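Serine/threonine-protein kinase Tel1 (Chaetomium thermophilum, PDB 6SKY) transfers phosphate from ATP to serine and threonine residues of proteins and probably activates checkpoint signalling in response to DNA damage. Local coordinates at residues S1480-R1485 with L1585-G1590; D2033-T2038 with L2080-G2085. All coordinates share one frame; numbering follows the deposited sequence.

Contact 1: S1480-R1485 with L1585-G1590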
loop_
_atom_site.group_PDB
_atom_site.type_symbol
_atom_site.label_atom_id
_atom_site.label_comp_id
_atom_site.label_asym_id
_atom_site.label_seq_id
_atom_site.Cartn_x
_atom_site.Cartn_y
_atom_site.Cartn_z
ATOM N N SER A 1480 10.582 58.245 38.204
ATOM C CA SER A 1480 11.082 59.591 38.441
ATOM C C SER A 1480 12.344 59.855 37.637
ATOM O O SER A 1480 12.479 60.909 37.011
ATOM C CB SER A 1480 11.338 59.789 39.932
ATOM O OG SER A 1480 11.586 61.149 40.225
ATOM N N LEU A 1481 13.280 58.907 37.641
ATOM C CA LEU A 1481 14.500 59.075 36.867
ATOM C C LEU A 1481 14.201 59.152 35.378
ATOM O O LEU A 1481 14.818 59.943 34.657
ATOM C CB LEU A 1481 15.462 57.932 37.169
ATOM C CG LEU A 1481 15.997 57.921 38.599
ATOM C CD1 LEU A 1481 16.724 56.628 38.884
ATOM C CD2 LEU A 1481 16.907 59.107 38.837
ATOM N N ALA A 1482 13.245 58.354 34.897
ATOM C CA ALA A 1482 12.874 58.425 33.490
ATOM C C ALA A 1482 12.305 59.794 33.136
ATOM O O ALA A 1482 12.715 60.414 32.147
ATOM C CB ALA A 1482 11.869 57.324 33.165
ATOM N N ASP A 1483 11.356 60.285 33.937
ATOM C CA ASP A 1483 10.744 61.572 33.621
ATOM C C ASP A 1483 11.729 62.722 33.769
ATOM O O ASP A 1483 11.627 63.714 33.042
ATOM C CB ASP A 1483 9.517 61.810 34.495
ATOM C CG ASP A 1483 8.263 61.188 33.916
ATOM O OD1 ASP A 1483 8.371 60.479 32.897
ATOM O OD2 ASP A 1483 7.168 61.414 34.474
ATOM N N LEU A 1484 12.692 62.613 34.684
ATOM C CA LEU A 1484 13.722 63.641 34.779
ATOM C C LEU A 1484 14.629 63.615 33.558
ATOM O O LEU A 1484 14.879 64.654 32.939
ATOM C CB LEU A 1484 14.536 63.460 36.056
ATOM C CG LEU A 1484 13.828 63.931 37.320
ATOM C CD1 LEU A 1484 14.696 63.696 38.536
ATOM C CD2 LEU A 1484 13.449 65.393 37.192
ATOM N N ARG A 1485 15.130 62.432 33.192
ATOM C CA ARG A 1485 15.986 62.322 32.019
ATOM C C ARG A 1485 15.292 62.842 30.771
ATOM O O ARG A 1485 15.950 63.392 29.883
ATOM C CB ARG A 1485 16.424 60.875 31.820
ATOM C CG ARG A 1485 17.381 60.682 30.665
ATOM C CD ARG A 1485 18.648 61.492 30.867
ATOM N NE ARG A 1485 19.510 60.910 31.888
ATOM C CZ ARG A 1485 20.575 61.519 32.396
ATOM N NH1 ARG A 1485 20.903 62.733 31.986
ATOM N NH2 ARG A 1485 21.309 60.915 33.320
ATOM N N LEU A 1585 8.757 51.623 29.792
ATOM C CA LEU A 1585 8.693 51.078 28.445
ATOM C C LEU A 1585 8.247 52.117 27.432
ATOM O O LEU A 1585 8.713 52.100 26.292
ATOM C CB LEU A 1585 7.759 49.877 28.414
ATOM C CG LEU A 1585 8.422 48.511 28.293
ATOM C CD1 LEU A 1585 9.609 48.411 29.212
ATOM C CD2 LEU A 1585 7.413 47.443 28.619
ATOM N N SER A 1586 7.353 53.027 27.812
ATOM C CA SER A 1586 6.971 54.079 26.886
ATOM C C SER A 1586 8.087 55.088 26.685
ATOM O O SER A 1586 8.107 55.772 25.659
ATOM C CB SER A 1586 5.713 54.787 27.368
ATOM O OG SER A 1586 5.352 55.812 26.465
ATOM N N MET A 1587 9.011 55.204 27.636
ATOM C CA MET A 1587 10.175 56.045 27.387
ATOM C C MET A 1587 11.184 55.348 26.484
ATOM O O MET A 1587 11.648 55.928 25.500
ATOM C CB MET A 1587 10.846 56.445 28.696
ATOM C CG MET A 1587 12.060 57.317 28.476
ATOM S SD MET A 1587 13.201 57.297 29.858
ATOM C CE MET A 1587 14.404 58.490 29.295
ATOM N N LEU A 1588 11.540 54.105 26.809
ATOM C CA LEU A 1588 12.559 53.395 26.041
ATOM C C LEU A 1588 12.057 53.052 24.647
ATOM O O LEU A 1588 12.682 53.406 23.642
ATOM C CB LEU A 1588 12.979 52.124 26.774
ATOM C CG LEU A 1588 13.618 52.277 28.148
ATOM C CD1 LEU A 1588 13.807 50.918 28.780
ATOM C CD2 LEU A 1588 14.937 53.003 28.029
ATOM N N CYS A 1589 10.928 52.363 24.568
ATOM C CA CYS A 1589 10.431 51.800 23.322
ATOM C C CYS A 1589 9.635 52.788 22.487
ATOM O O CYS A 1589 9.102 52.396 21.447
ATOM C CB CYS A 1589 9.566 50.582 23.630
ATOM S SG CYS A 1589 10.252 49.538 24.925
ATOM N N GLY A 1590 9.527 54.045 22.915
ATOM C CA GLY A 1590 8.792 55.017 22.125
ATOM C C GLY A 1590 9.514 55.376 20.843
ATOM O O GLY A 1590 8.896 55.481 19.781
#

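Contact 2: D2033-T2038 with L2080-G2085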
loop_
_atom_site.group_PDB
_atom_site.type_symbol
_atom_site.label_atom_id
_atom_site.label_comp_id
_atom_site.label_asym_id
_atom_site.label_seq_id
_atom_site.Cartn_x
_atom_site.Cartn_y
_atom_site.Cartn_z
ATOM N N ASP A 2033 -2.949 40.843 4.964
ATOM C CA ASP A 2033 -2.820 40.013 6.148
ATOM C C ASP A 2033 -2.302 38.620 5.839
ATOM O O ASP A 2033 -2.444 37.718 6.670
ATOM C CB ASP A 2033 -4.166 39.922 6.860
ATOM C CG ASP A 2033 -4.673 41.271 7.314
ATOM O OD1 ASP A 2033 -3.835 42.137 7.643
ATOM O OD2 ASP A 2033 -5.906 41.469 7.342
ATOM N N SER A 2034 -1.710 38.419 4.672
ATOM C CA SER A 2034 -1.224 37.116 4.256
ATOM C C SER A 2034 0.259 37.000 4.565
ATOM O O SER A 2034 1.021 37.941 4.343
ATOM C CB SER A 2034 -1.474 36.910 2.767
ATOM O OG SER A 2034 -1.264 35.568 2.397
ATOM N N TRP A 2035 0.666 35.851 5.100
ATOM C CA TRP A 2035 2.079 35.644 5.387
ATOM C C TRP A 2035 2.874 35.426 4.111
ATOM O O TRP A 2035 4.050 35.809 4.032
ATOM C CB TRP A 2035 2.251 34.460 6.333
ATOM C CG TRP A 2035 1.991 33.160 5.691
ATOM C CD1 TRP A 2035 0.800 32.527 5.587
ATOM C CD2 TRP A 2035 2.947 32.326 5.042
ATOM N NE1 TRP A 2035 0.950 31.348 4.914
ATOM C CE2 TRP A 2035 2.263 31.203 4.568
ATOM C CE3 TRP A 2035 4.317 32.424 4.813
ATOM C CZ2 TRP A 2035 2.898 30.188 3.881
ATOM C CZ3 TRP A 2035 4.940 31.419 4.136
ATOM C CH2 TRP A 2035 4.238 30.315 3.678
ATOM N N ALA A 2036 2.241 34.829 3.102
ATOM C CA ALA A 2036 2.917 34.545 1.847
ATOM C C ALA A 2036 3.308 35.824 1.138
ATOM O O ALA A 2036 4.386 35.904 0.549
ATOM C CB ALA A 2036 2.019 33.690 0.966
ATOM N N VAL A 2037 2.465 36.850 1.222
ATOM C CA VAL A 2037 2.772 38.128 0.592
ATOM C C VAL A 2037 3.934 38.813 1.295
ATOM O O VAL A 2037 4.807 39.395 0.650
ATOM C CB VAL A 2037 1.518 39.012 0.570
ATOM C CG1 VAL A 2037 1.803 40.295 -0.136
ATOM C CG2 VAL A 2037 0.395 38.286 -0.106
ATOM N N THR A 2038 3.970 38.746 2.624
ATOM C CA THR A 2038 5.063 39.329 3.390
ATOM C C THR A 2038 6.394 38.696 3.020
ATOM O O THR A 2038 7.375 39.387 2.703
ATOM C CB THR A 2038 4.787 39.140 4.878
ATOM O OG1 THR A 2038 3.609 39.859 5.245
ATOM C CG2 THR A 2038 5.938 39.630 5.702
ATOM N N LEU A 2080 -2.577 31.712 13.150
ATOM C CA LEU A 2080 -1.619 32.164 14.146
ATOM C C LEU A 2080 -0.260 31.514 13.940
ATOM O O LEU A 2080 0.777 32.187 13.963
ATOM C CB LEU A 2080 -2.159 31.852 15.536
ATOM C CG LEU A 2080 -1.396 32.382 16.731
ATOM C CD1 LEU A 2080 -1.750 33.824 16.933
ATOM C CD2 LEU A 2080 -1.748 31.570 17.935
ATOM N N ARG A 2081 -0.242 30.200 13.730
ATOM C CA ARG A 2081 1.033 29.526 13.532
ATOM C C ARG A 2081 1.646 29.856 12.179
ATOM O O ARG A 2081 2.870 29.877 12.054
ATOM C CB ARG A 2081 0.857 28.028 13.708
ATOM C CG ARG A 2081 0.203 27.676 15.016
ATOM C CD ARG A 2081 0.037 26.192 15.182
ATOM N NE ARG A 2081 1.291 25.598 15.602
ATOM C CZ ARG A 2081 1.596 25.342 16.865
ATOM N NH1 ARG A 2081 2.769 24.807 17.164
ATOM N NH2 ARG A 2081 0.725 25.613 17.822
ATOM N N GLN A 2082 0.827 30.148 11.169
ATOM C CA GLN A 2082 1.372 30.635 9.907
ATOM C C GLN A 2082 2.092 31.964 10.089
ATOM O O GLN A 2082 3.168 32.178 9.525
ATOM C CB GLN A 2082 0.263 30.774 8.876
ATOM C CG GLN A 2082 -0.192 29.476 8.276
ATOM C CD GLN A 2082 -1.440 29.633 7.440
ATOM O OE1 GLN A 2082 -1.939 30.732 7.247
ATOM N NE2 GLN A 2082 -1.954 28.526 6.944
ATOM N N GLN A 2083 1.510 32.875 10.867
ATOM C CA GLN A 2083 2.169 34.154 11.115
ATOM C C GLN A 2083 3.455 33.978 11.908
ATOM O O GLN A 2083 4.460 34.648 11.637
ATOM C CB GLN A 2083 1.231 35.098 11.853
ATOM C CG GLN A 2083 -0.069 35.354 11.166
ATOM C CD GLN A 2083 0.099 36.068 9.868
ATOM O OE1 GLN A 2083 1.050 36.812 9.677
ATOM N NE2 GLN A 2083 -0.826 35.845 8.953
ATOM N N LEU A 2084 3.449 33.092 12.898
ATOM C CA LEU A 2084 4.678 32.847 13.646
ATOM C C LEU A 2084 5.755 32.226 12.764
ATOM O O LEU A 2084 6.943 32.529 12.910
ATOM C CB LEU A 2084 4.384 31.967 14.850
ATOM C CG LEU A 2084 3.733 32.699 16.009
ATOM C CD1 LEU A 2084 3.230 31.717 17.013
ATOM C CD2 LEU A 2084 4.736 33.618 16.632
ATOM N N GLY A 2085 5.361 31.367 11.829
ATOM C CA GLY A 2085 6.325 30.823 10.894
ATOM C C GLY A 2085 6.857 31.848 9.919
ATOM O O GLY A 2085 8.012 31.769 9.506
#

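Contact 1: S1480-R1485 with L1585-G1590
M1587 reaches A1482 and R1485 because its CG stands anti to the backbone N (chi1 180°) and the rest of the chain stays extended, so that SD and CE are carried straight across to the other helix. R1485 starts the same way, with CG beside its own carbonyl carbon. This anti chi1 places CG beside the methionine methyl, and the bends at chi2 and chi3 then lead the guanidinium group away from it. The thioether sulfur lies against the methyl group of A1482, with M1587 SD 3.6 Å from A1482 CB. One turn further along the same helix, M1587 CE meets the aliphatic root of R1485, 3.9 Å from its CG and 4.0 Å from its CB. No hydrogen bond crosses here, and the contact is dispersive. The charged end of R1485 is engaged away from the methionine, its NH2 giving a hydrogen bond to the carbonyl oxygen of A1544. I1546, a loop residue, also touches M1587. An alanine here, lacking everything beyond CB, would probably open a gap beside A1482 and leave CB and CG of R1485 without the methyl group they pack on. The backbones approach to 7.1 Å between the CA atoms of A1482 and M1587, a separation bridged mainly from the methionine side. This joins helix 1470-1487 to the final turn of helix 1578-1588, a small apolar helix-to-helix packing of the kind that builds an alpha solenoid.

Contact 2: D2033-T2038 with L2080-G2085
D2033 meets Q2083 through its backbone, the carbonyl oxygen facing the glutamine amide. Q2083 NE2 donates to D2033 O over 3.4 Å, a weak bond, bent to 133° at the hydrogen. The glutamine can do this although its CB points away from the opposite segment, because its chain folds at chi2 and brings the amide round. H2069 of helix 2052-2070 touches both D2033 and Q2083, so this corner of the contact has a third helix beside it. S2034 follows at the N-cap of helix 2035-2047. Its carbonyl oxygen accepts a weak bond from the hydroxyl of T2038, which ties the cap residue to the first turn. W2035 then makes the broadest side-chain contact of the segment, against Q2082. With CG held between the backbone N and the carbonyl carbon (chi1 72°), its indole comes up against the side chain of Q2082, and the two side chains cross at about a right angle. The five-membered ring does the touching: W2035 CD1 lies 3.8 Å from Q2082 CB and 3.7 Å from Q2082 OE1, while W2035 NE1 comes within 3.9 Å of Q2082 CD. Ring and amide planes are inclined by 49°, so the groups meet without stacking flat. The backbone oxygen of Q2082 is bound by the side-chain amide of Q2129. Beyond the tryptophan, A2036 and V2037 turn to helix 2011-2021, and T2038 rests on L2090 of helix 2077-2097. The start of one helix is thus packed on the flank of that longer helix, an arrangement in keeping with the TPR-like helical repeats of the FAT domain.

Contacts 1 and 2 are two examples of small packings that join helices well separated in sequence. They follow one another along the chain without overlapping, and their centres are 33 Å apart. The nearest atoms of the two remain about 18 Å from each other, so neither supports the other directly. Contact 1 is the more peripheral, its centre 40 Å from that of the chain against 25 Å for contact 2. Their chemistry differs too: a methionine bridge without hydrogen bonds in the first, an aromatic and amide mixture in the second. Both lie away from the nucleotide pocket with K2610 and the magnesium ligands N2765 and D2779.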